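Local coordinates for monovalent Na+/H+ antiporter subunit D (Dietzia sp. DQ12-45-1b, PDB 7D3U), which probably takes part, as a membrane-embedded subunit of the Mrp complex, in exchanging sodium ions for protons across the bacterial cell membrane, at residues Ala256-Tyr261 against Tyr310-Val315. Sequence-based numbering, arbitrary orientation.
Sequences AIYRIY and YILLGV. With LMT (dodecyl-beta-D-maltoside), chain R.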
loop_
_atom_site.group_PDB
_atom_site.type_symbol
_atom_site.label_atom_id
_atom_site.label_comp_id
_atom_site.label_asym_id
_atom_site.label_seq_id
_atom_site.Cartn_x
_atom_site.Cartn_y
_atom_site.Cartn_z
ATOM N N ALA A 256 -7.264 6.029 9.615
ATOM C CA ALA A 256 -8.657 5.618 9.712
ATOM C C ALA A 256 -8.854 4.578 10.802
ATOM O O ALA A 256 -9.827 4.645 11.557
ATOM C CB ALA A 256 -9.136 5.075 8.373
ATOM N N ILE A 257 -7.950 3.600 10.893
ATOM C CA ILE A 257 -8.057 2.600 11.951
ATOM C C ILE A 257 -7.964 3.269 13.313
ATOM O O ILE A 257 -8.740 2.965 14.228
ATOM C CB ILE A 257 -6.977 1.516 11.784
ATOM C CG1 ILE A 257 -7.280 0.648 10.565
ATOM C CG2 ILE A 257 -6.896 0.654 13.028
ATOM C CD1 ILE A 257 -6.400 -0.572 10.453
ATOM N N TYR A 258 -7.026 4.207 13.461
ATOM C CA TYR A 258 -6.888 4.933 14.718
ATOM C C TYR A 258 -8.177 5.657 15.076
ATOM O O TYR A 258 -8.710 5.489 16.179
ATOM C CB TYR A 258 -5.731 5.924 14.627
ATOM C CG TYR A 258 -4.411 5.377 15.107
ATOM C CD1 TYR A 258 -3.762 4.372 14.410
ATOM C CD2 TYR A 258 -3.812 5.869 16.255
ATOM C CE1 TYR A 258 -2.559 3.872 14.841
ATOM C CE2 TYR A 258 -2.608 5.374 16.694
ATOM C CZ TYR A 258 -1.987 4.376 15.984
ATOM O OH TYR A 258 -0.785 3.875 16.414
ATOM N N ARG A 259 -8.697 6.462 14.149
ATOM C CA ARG A 259 -9.890 7.251 14.436
ATOM C C ARG A 259 -11.088 6.362 14.737
ATOM O O ARG A 259 -11.850 6.633 15.672
ATOM C CB ARG A 259 -10.197 8.180 13.264
ATOM C CG ARG A 259 -11.376 9.098 13.500
ATOM C CD ARG A 259 -10.994 10.237 14.419
ATOM N NE ARG A 259 -10.206 11.248 13.726
ATOM C CZ ARG A 259 -9.548 12.227 14.335
ATOM N NH1 ARG A 259 -9.582 12.328 15.655
ATOM N NH2 ARG A 259 -8.856 13.106 13.625
ATOM N N ILE A 260 -11.270 5.292 13.963
ATOM C CA ILE A 260 -12.430 4.429 14.148
ATOM C C ILE A 260 -12.356 3.713 15.487
ATOM O O ILE A 260 -13.314 3.731 16.269
ATOM C CB ILE A 260 -12.553 3.434 12.982
ATOM C CG1 ILE A 260 -12.941 4.167 11.702
ATOM C CG2 ILE A 260 -13.587 2.382 13.298
ATOM C CD1 ILE A 260 -14.109 5.089 11.879
ATOM N N TYR A 261 -11.223 3.071 15.780
ATOM C CA TYR A 261 -11.129 2.343 17.037
ATOM C C TYR A 261 -11.094 3.269 18.242
ATOM O O TYR A 261 -11.443 2.838 19.345
ATOM C CB TYR A 261 -9.901 1.437 17.048
ATOM C CG TYR A 261 -9.940 0.430 18.169
ATOM C CD1 TYR A 261 -10.674 -0.738 18.048
ATOM C CD2 TYR A 261 -9.263 0.659 19.355
ATOM C CE1 TYR A 261 -10.724 -1.656 19.074
ATOM C CE2 TYR A 261 -9.308 -0.253 20.385
ATOM C CZ TYR A 261 -10.039 -1.409 20.239
ATOM O OH TYR A 261 -10.085 -2.321 21.264
ATOM N N TYR A 310 4.262 -2.106 13.080
ATOM C CA TYR A 310 4.792 -1.333 14.202
ATOM C C TYR A 310 3.829 -0.229 14.618
ATOM O O TYR A 310 3.531 -0.061 15.804
ATOM C CB TYR A 310 6.143 -0.726 13.828
ATOM C CG TYR A 310 7.347 -1.463 14.355
ATOM C CD1 TYR A 310 7.854 -1.189 15.614
ATOM C CD2 TYR A 310 7.992 -2.414 13.583
ATOM C CE1 TYR A 310 8.956 -1.851 16.095
ATOM C CE2 TYR A 310 9.097 -3.080 14.054
ATOM C CZ TYR A 310 9.575 -2.796 15.310
ATOM O OH TYR A 310 10.678 -3.464 15.782
ATOM N N ILE A 311 3.346 0.547 13.646
ATOM C CA ILE A 311 2.500 1.698 13.950
ATOM C C ILE A 311 1.184 1.246 14.565
ATOM O O ILE A 311 0.780 1.726 15.630
ATOM C CB ILE A 311 2.260 2.537 12.683
ATOM C CG1 ILE A 311 3.581 3.038 12.115
ATOM C CG2 ILE A 311 1.350 3.698 12.995
ATOM C CD1 ILE A 311 3.458 3.570 10.721
ATOM N N LEU A 312 0.491 0.325 13.895
ATOM C CA LEU A 312 -0.806 -0.131 14.376
ATOM C C LEU A 312 -0.719 -0.769 15.751
ATOM O O LEU A 312 -1.735 -0.848 16.448
ATOM C CB LEU A 312 -1.418 -1.115 13.383
ATOM C CG LEU A 312 -2.139 -0.456 12.213
ATOM C CD1 LEU A 312 -2.682 -1.499 11.254
ATOM C CD2 LEU A 312 -3.247 0.450 12.715
ATOM N N LEU A 313 0.465 -1.227 16.159
ATOM C CA LEU A 313 0.630 -1.701 17.526
ATOM C C LEU A 313 0.340 -0.595 18.530
ATOM O O LEU A 313 -0.052 -0.874 19.667
ATOM C CB LEU A 313 2.042 -2.246 17.725
ATOM C CG LEU A 313 2.294 -3.030 19.009
ATOM C CD1 LEU A 313 1.378 -4.233 19.069
ATOM C CD2 LEU A 313 3.746 -3.453 19.090
ATOM N N GLY A 314 0.517 0.663 18.125
ATOM C CA GLY A 314 0.212 1.768 19.015
ATOM C C GLY A 314 -1.256 1.856 19.380
ATOM O O GLY A 314 -1.603 2.376 20.443
ATOM N N VAL A 315 -2.138 1.360 18.511
ATOM C CA VAL A 315 -3.560 1.334 18.835
ATOM C C VAL A 315 -3.957 0.050 19.555
ATOM O O VAL A 315 -5.014 0.016 20.200
ATOM C CB VAL A 315 -4.426 1.527 17.577
ATOM C CG1 VAL A 315 -4.221 0.394 16.595
ATOM C CG2 VAL A 315 -5.890 1.640 17.957
HETATM C C1B LMT R . -19.847 -12.739 24.582
HETATM C C2B LMT R . -20.212 -14.166 24.128
HETATM C C3B LMT R . -20.968 -14.919 25.237
HETATM C C4B LMT R . -20.689 -14.279 26.615
HETATM C C5B LMT R . -21.175 -12.818 26.551
HETATM C C6B LMT R . -20.605 -12.026 27.723
HETATM O O1B LMT R . -19.562 -11.959 23.468
HETATM O O2B LMT R . -20.993 -14.040 23.009
HETATM O O3B LMT R . -20.689 -16.259 25.218
HETATM O "O4'" LMT R . -21.363 -14.947 27.610
HETATM O O5B LMT R . -20.885 -12.171 25.325
HETATM O O6B LMT R . -21.122 -10.757 27.729
HETATM C "C1'" LMT R . -18.593 -10.503 20.575
HETATM C "C2'" LMT R . -18.867 -12.010 20.683
HETATM C "C3'" LMT R . -17.986 -12.601 21.801
HETATM C "C4'" LMT R . -18.208 -11.821 23.104
HETATM C "C5'" LMT R . -17.959 -10.334 22.760
HETATM C "C6'" LMT R . -17.009 -9.627 23.689
HETATM O "O1'" LMT R . -18.223 -10.176 19.301
HETATM O "O2'" LMT R . -20.177 -12.177 21.043
HETATM O "O3'" LMT R . -16.678 -12.540 21.445
HETATM O "O5'" LMT R . -17.517 -10.189 21.438
HETATM O "O6'" LMT R . -16.380 -10.607 24.409
HETATM C C1 LMT R . -16.858 -9.900 19.114
HETATM C C2 LMT R . -16.837 -8.776 18.124
HETATM C C3 LMT R . -15.657 -8.719 17.215
HETATM C C4 LMT R . -15.118 -7.317 17.270
HETATM C C5 LMT R . -13.784 -7.260 16.616
HETATM C C6 LMT R . -13.012 -6.052 17.016
HETATM C C7 LMT R . -11.676 -6.070 16.343
HETATM C C8 LMT R . -10.899 -4.877 16.765
HETATM C C9 LMT R . -9.538 -4.804 16.161
HETATM C C10 LMT R . -8.915 -3.515 16.609
HETATM C C11 LMT R . -7.788 -3.754 17.561
HETATM C C12 LMT R . -6.572 -2.987 17.170
#
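Y258 reaches across from helix 249-263 and puts its hydroxyl on the backbone of helix 296-316, where OH donates a hydrogen bond to I311 O at 2.8 Å. The acceptor lies at the ring edge, in the ring plane, whereas the hydroxyl stands above the carbonyl plane (C=O...OH angle 137°). From the opposite face G314 N, three residues on, donates to the same oxygen where the helix is kinked. V315 CB sits over one face of the Y258 ring, 4.1 Å from its centroid, in a CH-pi contact. The two segments run nearly parallel, 8° apart, within the transmembrane bundle of the Mrp antiporter/complex I family, and Y258 fits knob-into-hole among I311, L312, G314 and V315. With an alanine here the I311 carbonyl is likely to lose its donor from helix 249-263, and a gap would open beside V315 CB. I257 and L312 cross at about a right angle; chi1 of -70° holds I257 CG1 beside the backbone N and turns CG2 away from it, onto L312 CD2 at 3.7 Å. Y261 CD2 touches V315 CG2 at 3.8 Å, while C11 of a bound dodecyl-beta-D-maltoside sits over one face of the Y261 ring, toward its rim.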